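Local coordinates for protein carboxylesterase YbfK (Bacillus subtilis, PDB 4CCY) that hydrolyses carboxylic esters to an alcohol and a carboxylate, as a carboxylesterase of the alpha/beta hydrolase superfamily, at residues 75-80 and 285-290; 137-142 and 230-235; 173-178 and 203-208. One frame throughout, in Å; residues are numbered along the deposited sequence.

Contact 1 (75-80 and 285-290)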
loop_
_atom_site.group_PDB
_atom_site.type_symbol
_atom_site.label_atom_id
_atom_site.label_comp_id
_atom_site.label_asym_id
_atom_site.label_seq_id
_atom_site.Cartn_x
_atom_site.Cartn_y
_atom_site.Cartn_z
ATOM N N ALA A 75 2.977 -8.679 13.327
ATOM C CA ALA A 75 3.340 -8.962 14.728
ATOM C C ALA A 75 4.360 -7.947 15.265
ATOM O O ALA A 75 4.172 -7.402 16.355
ATOM C CB ALA A 75 3.845 -10.390 14.908
ATOM N N ALA A 76 5.422 -7.688 14.503
ATOM C CA ALA A 76 6.442 -6.708 14.923
ATOM C C ALA A 76 5.849 -5.314 15.175
ATOM O O ALA A 76 6.107 -4.691 16.211
ATOM C CB ALA A 76 7.571 -6.629 13.904
ATOM N N TRP A 77 5.029 -4.838 14.239
ATOM C CA TRP A 77 4.508 -3.475 14.331
ATOM C C TRP A 77 3.402 -3.296 15.338
ATOM O O TRP A 77 3.204 -2.194 15.862
ATOM C CB TRP A 77 4.101 -2.963 12.962
ATOM C CG TRP A 77 5.260 -2.912 11.989
ATOM C CD1 TRP A 77 6.628 -2.855 12.290
ATOM C CD2 TRP A 77 5.186 -2.889 10.524
ATOM N NE1 TRP A 77 7.378 -2.816 11.140
ATOM C CE2 TRP A 77 6.574 -2.833 10.044
ATOM C CE3 TRP A 77 4.148 -2.921 9.595
ATOM C CZ2 TRP A 77 6.879 -2.809 8.692
ATOM C CZ3 TRP A 77 4.471 -2.885 8.238
ATOM C CH2 TRP A 77 5.800 -2.835 7.797
ATOM N N SER A 78 2.693 -4.380 15.644
ATOM C CA SER A 78 1.562 -4.314 16.576
ATOM C C SER A 78 1.943 -4.613 18.020
ATOM O O SER A 78 1.061 -4.718 18.870
ATOM C CB SER A 78 0.414 -5.219 16.113
ATOM O OG SER A 78 -0.001 -4.829 14.809
ATOM N N SER A 79 3.244 -4.744 18.297
ATOM C CA SER A 79 3.729 -4.776 19.674
ATOM C C SER A 79 3.656 -3.369 20.254
ATOM O O SER A 79 3.258 -3.188 21.402
ATOM C CB SER A 79 5.182 -5.263 19.761
ATOM O OG SER A 79 5.412 -6.385 18.929
ATOM N N GLN A 80 4.042 -2.378 19.456
ATOM C CA GLN A 80 4.218 -1.011 19.948
ATOM C C GLN A 80 3.186 -0.043 19.403
ATOM O O GLN A 80 3.083 1.084 19.879
ATOM C CB GLN A 80 5.625 -0.508 19.622
ATOM C CG GLN A 80 6.588 -0.588 20.802
ATOM C CD GLN A 80 8.008 -0.890 20.378
ATOM O OE1 GLN A 80 8.315 -2.007 19.936
ATOM N NE2 GLN A 80 8.885 0.093 20.519
ATOM N N GLN A 285 12.124 -4.267 11.410
ATOM C CA GLN A 285 12.931 -3.503 12.360
ATOM C C GLN A 285 13.237 -2.080 11.877
ATOM O O GLN A 285 13.197 -1.135 12.674
ATOM C CB GLN A 285 14.211 -4.265 12.759
ATOM C CG GLN A 285 15.109 -3.513 13.751
ATOM C CD GLN A 285 14.393 -3.148 15.039
ATOM O OE1 GLN A 285 14.042 -4.021 15.825
ATOM N NE2 GLN A 285 14.163 -1.856 15.254
ATOM N N ARG A 286 13.516 -1.922 10.585
ATOM C CA ARG A 286 13.825 -0.607 10.019
ATOM C C ARG A 286 12.671 0.370 10.226
ATOM O O ARG A 286 12.876 1.533 10.570
ATOM C CB ARG A 286 14.150 -0.714 8.536
ATOM C CG ARG A 286 14.442 0.621 7.882
ATOM C CD ARG A 286 15.824 1.119 8.293
ATOM N NE ARG A 286 16.137 2.468 7.824
ATOM C CZ ARG A 286 15.883 3.590 8.499
ATOM N NH1 ARG A 286 15.271 3.562 9.682
ATOM N NH2 ARG A 286 16.238 4.764 7.968
ATOM N N VAL A 287 11.460 -0.115 9.999
ATOM C CA VAL A 287 10.262 0.680 10.223
ATOM C C VAL A 287 10.056 0.971 11.714
ATOM O O VAL A 287 9.765 2.103 12.070
ATOM C CB VAL A 287 9.028 0.028 9.549
ATOM C CG1 VAL A 287 7.723 0.670 9.998
ATOM C CG2 VAL A 287 9.177 0.105 8.029
ATOM N N LEU A 288 10.214 -0.032 12.578
ATOM C CA LEU A 288 10.100 0.208 14.032
ATOM C C LEU A 288 11.079 1.298 14.486
ATOM O O LEU A 288 10.698 2.222 15.207
ATOM C CB LEU A 288 10.346 -1.070 14.837
ATOM C CG LEU A 288 9.243 -2.101 15.083
ATOM C CD1 LEU A 288 9.801 -3.194 15.987
ATOM C CD2 LEU A 288 7.998 -1.468 15.708
ATOM N N SER A 289 12.334 1.181 14.046
ATOM C CA SER A 289 13.390 2.162 14.342
ATOM C C SER A 289 13.019 3.571 13.870
ATOM O O SER A 289 13.176 4.548 14.612
ATOM C CB SER A 289 14.700 1.730 13.677
ATOM O OG SER A 289 15.380 0.758 14.464
ATOM N N PHE A 290 12.528 3.670 12.635
ATOM C CA PHE A 290 12.122 4.950 12.098
ATOM C C PHE A 290 10.899 5.500 12.847
ATOM O O PHE A 290 10.901 6.647 13.273
ATOM C CB PHE A 290 11.841 4.860 10.596
ATOM C CG PHE A 290 11.283 6.130 10.007
ATOM C CD1 PHE A 290 12.113 7.214 9.736
ATOM C CD2 PHE A 290 9.920 6.236 9.722
ATOM C CE1 PHE A 290 11.597 8.383 9.195
ATOM C CE2 PHE A 290 9.400 7.399 9.180
ATOM C CZ PHE A 290 10.240 8.471 8.910
#

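Contact 2 (137-142 and 230-235)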
loop_
_atom_site.group_PDB
_atom_site.type_symbol
_atom_site.label_atom_id
_atom_site.label_comp_id
_atom_site.label_asym_id
_atom_site.label_seq_id
_atom_site.Cartn_x
_atom_site.Cartn_y
_atom_site.Cartn_z
ATOM N N ASN A 137 0.789 11.306 -1.269
ATOM C CA ASN A 137 -0.320 12.223 -1.547
ATOM C C ASN A 137 -0.982 12.758 -0.268
ATOM O O ASN A 137 -1.255 13.961 -0.155
ATOM C CB ASN A 137 -1.370 11.548 -2.440
ATOM C CG ASN A 137 -2.467 12.505 -2.863
ATOM O OD1 ASN A 137 -2.216 13.448 -3.622
ATOM N ND2 ASN A 137 -3.695 12.269 -2.378
ATOM N N PHE A 138 -1.227 11.858 0.688
ATOM C CA PHE A 138 -1.811 12.236 1.986
ATOM C C PHE A 138 -0.944 13.197 2.813
ATOM O O PHE A 138 -1.441 14.210 3.302
ATOM C CB PHE A 138 -2.207 10.986 2.815
ATOM C CG PHE A 138 -3.063 11.310 4.020
ATOM C CD1 PHE A 138 -4.344 11.810 3.859
ATOM C CD2 PHE A 138 -2.568 11.139 5.318
ATOM C CE1 PHE A 138 -5.133 12.127 4.964
ATOM C CE2 PHE A 138 -3.346 11.449 6.424
ATOM C CZ PHE A 138 -4.635 11.939 6.247
ATOM N N LEU A 139 0.345 12.896 2.974
ATOM C CA LEU A 139 1.217 13.759 3.776
ATOM C C LEU A 139 1.392 15.151 3.137
ATOM O O LEU A 139 1.630 16.131 3.847
ATOM C CB LEU A 139 2.575 13.092 4.062
ATOM C CG LEU A 139 3.482 12.753 2.875
ATOM C CD1 LEU A 139 4.330 13.945 2.467
ATOM C CD2 LEU A 139 4.353 11.551 3.200
ATOM N N LEU A 140 1.268 15.234 1.808
ATOM C CA LEU A 140 1.289 16.520 1.106
ATOM C C LEU A 140 0.004 17.304 1.322
ATOM O O LEU A 140 0.038 18.513 1.544
ATOM C CB LEU A 140 1.499 16.326 -0.399
ATOM C CG LEU A 140 2.894 16.019 -0.943
ATOM C CD1 LEU A 140 2.796 15.594 -2.402
ATOM C CD2 LEU A 140 3.812 17.227 -0.808
ATOM N N ARG A 141 -1.134 16.628 1.228
ATOM C CA ARG A 141 -2.427 17.313 1.314
ATOM C C ARG A 141 -2.965 17.412 2.733
ATOM O O ARG A 141 -3.823 18.242 3.002
ATOM C CB ARG A 141 -3.473 16.611 0.450
ATOM C CG ARG A 141 -3.299 16.841 -1.035
ATOM C CD ARG A 141 -4.162 15.876 -1.825
ATOM N NE ARG A 141 -3.939 16.016 -3.259
ATOM C CZ ARG A 141 -4.512 16.949 -4.020
ATOM N NH1 ARG A 141 -5.344 17.837 -3.492
ATOM N NH2 ARG A 141 -4.237 17.000 -5.314
ATOM N N ALA A 142 -2.500 16.543 3.627
ATOM C CA ALA A 142 -2.981 16.574 5.011
ATOM C C ALA A 142 -1.860 16.364 6.015
ATOM O O ALA A 142 -1.976 15.507 6.888
ATOM C CB ALA A 142 -4.098 15.561 5.226
ATOM N N LYS A 230 9.612 19.161 -2.710
ATOM C CA LYS A 230 10.364 20.109 -1.886
ATOM C C LYS A 230 9.532 20.656 -0.727
ATOM O O LYS A 230 10.097 21.118 0.263
ATOM C CB LYS A 230 10.893 21.274 -2.727
ATOM C CG LYS A 230 12.004 20.909 -3.699
ATOM C CD LYS A 230 12.027 21.856 -4.900
ATOM C CE LYS A 230 12.795 23.124 -4.603
ATOM N NZ LYS A 230 12.896 24.013 -5.799
ATOM N N SER A 231 8.199 20.587 -0.851
ATOM C CA SER A 231 7.275 21.141 0.150
ATOM C C SER A 231 6.917 20.182 1.283
ATOM O O SER A 231 6.236 20.576 2.222
ATOM C CB SER A 231 5.986 21.622 -0.516
ATOM O OG SER A 231 5.123 20.531 -0.815
ATOM N N ILE A 232 7.368 18.931 1.199
ATOM C CA ILE A 232 7.093 17.938 2.249
ATOM C C ILE A 232 7.658 18.398 3.601
ATOM O O ILE A 232 8.833 18.766 3.700
ATOM C CB ILE A 232 7.647 16.539 1.874
ATOM C CG1 ILE A 232 6.859 15.965 0.689
ATOM C CG2 ILE A 232 7.644 15.597 3.084
ATOM C CD1 ILE A 232 7.525 14.799 -0.008
ATOM N N GLN A 233 6.801 18.367 4.621
ATOM C CA GLN A 233 7.108 18.861 5.955
ATOM C C GLN A 233 6.953 17.802 7.058
ATOM O O GLN A 233 6.782 18.165 8.227
ATOM C CB GLN A 233 6.224 20.095 6.285
ATOM C CG GLN A 233 4.714 19.844 6.234
ATOM C CD GLN A 233 3.871 21.061 6.603
ATOM O OE1 GLN A 233 3.740 21.998 5.817
ATOM N NE2 GLN A 233 3.265 21.036 7.799
ATOM N N VAL A 234 6.985 16.515 6.700
ATOM C CA VAL A 234 6.930 15.432 7.709
ATOM C C VAL A 234 8.075 14.440 7.482
ATOM O O VAL A 234 8.580 14.344 6.364
ATOM C CB VAL A 234 5.569 14.671 7.733
ATOM C CG1 VAL A 234 4.378 15.633 7.697
ATOM C CG2 VAL A 234 5.472 13.640 6.611
ATOM N N PRO A 235 8.497 13.711 8.538
ATOM C CA PRO A 235 9.539 12.700 8.354
ATOM C C PRO A 235 9.081 11.544 7.470
ATOM O O PRO A 235 8.051 10.901 7.745
ATOM C CB PRO A 235 9.805 12.194 9.777
ATOM C CG PRO A 235 9.294 13.277 10.676
ATOM C CD PRO A 235 8.117 13.861 9.955
HETATM O O HOH W 1 3.885 17.742 3.699
#

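Contact 3 (173-178 and 203-208)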
loop_
_atom_site.group_PDB
_atom_site.type_symbol
_atom_site.label_atom_id
_atom_site.label_comp_id
_atom_site.label_asym_id
_atom_site.label_seq_id
_atom_site.Cartn_x
_atom_site.Cartn_y
_atom_site.Cartn_z
ATOM N N THR A 173 -7.008 -9.112 -16.833
ATOM C CA THR A 173 -8.391 -9.338 -17.246
ATOM C C THR A 173 -8.868 -10.754 -16.918
ATOM O O THR A 173 -10.029 -11.082 -17.125
ATOM C CB THR A 173 -8.556 -9.081 -18.750
ATOM O OG1 THR A 173 -7.597 -9.867 -19.466
ATOM C CG2 THR A 173 -8.343 -7.590 -19.074
ATOM N N GLY A 174 -7.951 -11.576 -16.413
ATOM C CA GLY A 174 -8.218 -12.971 -16.076
ATOM C C GLY A 174 -6.993 -13.595 -15.440
ATOM O O GLY A 174 -6.028 -12.890 -15.128
ATOM N N ALA A 175 -7.021 -14.915 -15.267
ATOM C CA ALA A 175 -5.972 -15.648 -14.548
ATOM C C ALA A 175 -4.594 -15.570 -15.209
ATOM O O ALA A 175 -3.609 -15.279 -14.531
ATOM C CB ALA A 175 -6.379 -17.101 -14.331
ATOM N N ARG A 176 -4.529 -15.831 -16.516
ATOM C CA ARG A 176 -3.281 -15.741 -17.281
ATOM C C ARG A 176 -2.565 -14.418 -17.040
ATOM O O ARG A 176 -1.351 -14.396 -16.826
ATOM C CB ARG A 176 -3.535 -15.881 -18.785
ATOM C CG ARG A 176 -3.874 -17.276 -19.276
ATOM C CD ARG A 176 -2.637 -18.151 -19.428
ATOM N NE ARG A 176 -2.873 -19.253 -20.360
ATOM C CZ ARG A 176 -3.459 -20.408 -20.042
ATOM N NH1 ARG A 176 -3.887 -20.634 -18.802
ATOM N NH2 ARG A 176 -3.624 -21.337 -20.973
ATOM N N GLY A 177 -3.320 -13.320 -17.083
ATOM C CA GLY A 177 -2.760 -11.988 -16.875
ATOM C C GLY A 177 -2.205 -11.784 -15.473
ATOM O O GLY A 177 -1.148 -11.183 -15.292
ATOM N N ALA A 178 -2.930 -12.296 -14.483
ATOM C CA ALA A 178 -2.542 -12.185 -13.088
ATOM C C ALA A 178 -1.240 -12.952 -12.797
ATOM O O ALA A 178 -0.353 -12.429 -12.133
ATOM C CB ALA A 178 -3.669 -12.680 -12.204
ATOM N N GLY A 203 -8.715 -12.483 -7.341
ATOM C CA GLY A 203 -9.074 -11.069 -7.367
ATOM C C GLY A 203 -9.228 -10.569 -8.788
ATOM O O GLY A 203 -10.215 -9.917 -9.119
ATOM N N VAL A 204 -8.243 -10.892 -9.620
ATOM C CA VAL A 204 -8.235 -10.521 -11.022
ATOM C C VAL A 204 -9.343 -11.254 -11.809
ATOM O O VAL A 204 -9.973 -10.670 -12.689
ATOM C CB VAL A 204 -6.832 -10.751 -11.650
ATOM C CG1 VAL A 204 -6.815 -10.327 -13.109
ATOM C CG2 VAL A 204 -5.758 -9.990 -10.872
ATOM N N GLU A 205 -9.588 -12.522 -11.482
ATOM C CA GLU A 205 -10.682 -13.282 -12.110
ATOM C C GLU A 205 -12.054 -12.661 -11.857
ATOM O O GLU A 205 -12.927 -12.705 -12.717
ATOM C CB GLU A 205 -10.669 -14.737 -11.657
ATOM C CG GLU A 205 -9.543 -15.527 -12.303
ATOM C CD GLU A 205 -9.477 -16.958 -11.825
ATOM O OE1 GLU A 205 -9.645 -17.206 -10.606
ATOM O OE2 GLU A 205 -9.249 -17.841 -12.676
ATOM N N TRP A 206 -12.228 -12.083 -10.675
ATOM C CA TRP A 206 -13.464 -11.410 -10.326
ATOM C C TRP A 206 -13.623 -10.172 -11.158
ATOM O O TRP A 206 -12.875 -9.221 -11.001
ATOM C CB TRP A 206 -13.490 -11.092 -8.826
ATOM C CG TRP A 206 -14.772 -10.440 -8.347
ATOM C CD1 TRP A 206 -16.032 -10.496 -8.938
ATOM C CD2 TRP A 206 -14.957 -9.630 -7.137
ATOM N NE1 TRP A 206 -16.951 -9.784 -8.205
ATOM C CE2 TRP A 206 -16.373 -9.239 -7.115
ATOM C CE3 TRP A 206 -14.120 -9.192 -6.112
ATOM C CZ2 TRP A 206 -16.903 -8.456 -6.098
ATOM C CZ3 TRP A 206 -14.670 -8.408 -5.090
ATOM C CH2 TRP A 206 -16.022 -8.040 -5.094
ATOM N N GLN A 207 -14.601 -10.185 -12.058
ATOM C CA GLN A 207 -14.856 -9.046 -12.930
ATOM C C GLN A 207 -15.773 -8.033 -12.251
ATOM O O GLN A 207 -16.994 -8.156 -12.304
ATOM C CB GLN A 207 -15.447 -9.506 -14.274
ATOM C CG GLN A 207 -14.498 -10.368 -15.103
ATOM C CD GLN A 207 -13.112 -9.752 -15.255
ATOM O OE1 GLN A 207 -12.126 -10.278 -14.735
ATOM N NE2 GLN A 207 -13.033 -8.629 -15.961
ATOM N N ASP A 208 -15.177 -7.035 -11.608
ATOM C CA ASP A 208 -15.937 -5.988 -10.937
ATOM C C ASP A 208 -15.267 -4.643 -11.223
ATOM O O ASP A 208 -14.183 -4.344 -10.707
ATOM C CB ASP A 208 -16.006 -6.291 -9.441
ATOM C CG ASP A 208 -16.947 -5.377 -8.688
ATOM O OD1 ASP A 208 -17.948 -4.912 -9.258
ATOM O OD2 ASP A 208 -16.702 -5.148 -7.492
#

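Contact 1 (75-80 and 285-290)
Helical segments 75-80 and 285-290 run almost side by side, their axes 9.9 Å apart at a crossing angle of -22°, and their CA atoms come nearest at Trp77 and Leu288. They belong to helices 71-80 and 280-290, which pack against each other over the central sheet of the alpha/beta hydrolase fold. The CG of Trp77 stands anti to the carbonyl carbon (chi1 -61°), and from there the indole reaches across to Val287. The two side chains cross at about a right angle: CG1 of Val287 sits over one face of the ring, 3.5 Å above its plane and toward the rim, while CB of Val287 lies 3.7 Å from CZ2 of Trp77. Leu288 comes to the same ring from the edge, with CG in the ring plane and 3.9 Å from CD1 of Trp77. NE1 of the indole donates to the carbonyl of Asn284, just before 285-290 on helix 280-290. With an alanine here, Val287 would probably lose the ring it packs on and the Asn284 carbonyl its indole partner. On the sheet side Val287 also touches Val150 of strand 146-152. At the outer side, CD2 of Leu288 rests 3.8 Å from the backbone O of Ala76.

Contact 2 (137-142 and 230-235)
Leu139, in the last turn of helix 130-141, drives its side chain into the loop 230-235. CB of Leu139 starts the contact, 3.9 Å from CG2 of Val234. CG then takes the crowded position between the backbone N and the carbonyl carbon (chi1 62°), and the chain forks there. One tip, CD1 of Leu139, lodges 3.7 Å from CG1 of Ile232 and 3.8 Å from CG2 of Ile232; the other, CD2 of Leu139, stays 4.2 Å from CG2 of Val234. Leu140 adds a second prong: its CD2 lies 3.6 Å from CG1 of Ile232, so both leucines touch this one methylene from the helix side. The same CD2 of Leu140 also packs beside OG of Ser231, a hydroxyl whose hydrogen bond is with the carbonyl of Glu228. No direct hydrogen bond joins the two backbones; instead one water donates to O of Leu139 at 2.8 Å and accepts from N of Gln233 at 3.1 Å. In the alpha/beta hydrolase fold this helix follows the nucleophile elbow, which here probably carries Ser129. Leu139 also touches Val146 and Ala149, so it sits between strand 146-152 and the loop that leads from helix 226-230 into the neighbouring parallel strand 236-241.

Contact 3 (173-178 and 203-208)
The carboxylate of Glu205 brings OE2 to 3.4 Å from CB of Ala175, and behind it CG of Glu205 lies 3.9 Å from the backbone N of Ala175. This belongs to the helical insertion between strands 146-152 and 236-241, the place where many alpha/beta hydrolases carry a cap, which these helices probably form. The glutamate chain gets there extended, with CD anti to CA (chi2 178°). The other flat group of note, the Trp206 ring, takes no part in the contact with 173-178: CB of Asp208 sits over one face, 3.7 Å above the plane and toward the rim, and Ser13 and Tyr18 of helix 12-24 also touch the indole. Here the start of helix 175-186, with Gly174 as its N-cap residue, meets the end of helix 194-205, and the backbones come close enough for the CA atoms of Gly174 and Glu205 to stand 4.7 Å apart. Val204 fills the interface on the buried side. Its two methyls divide the work: CG2 of Val204 packs 3.7 Å from CB of Ala178, whereas CG1, anti to the backbone N (chi1 -179°), turns to the glycine. At that point CG1 of Val204 presses 3.4 Å from O of Gly174, the same carbonyl that accepts the helix bond from N of Ala178.

Starting from the N terminus, the chain reaches 75-80 first, and contact 1 closes the widest loop only when helix 280-290 comes back beside it near the C-terminal end. Within that loop contact 2 ties 137-142 to 230-235, and within the loop closed by contact 2 lies contact 3, joining 173-178 to 203-208 across a short, purely local excursion. The three nest and none cross. Contacts 1 and 2 both lie beside strand 146-152 of the sheet and meet where CZ of Phe290 lies 3.5 Å from O of Pro235. Contact 3 stands apart in the helical insertion, its centre about 34 Å from each of the other two centres and on the opposite side of the chain's centre.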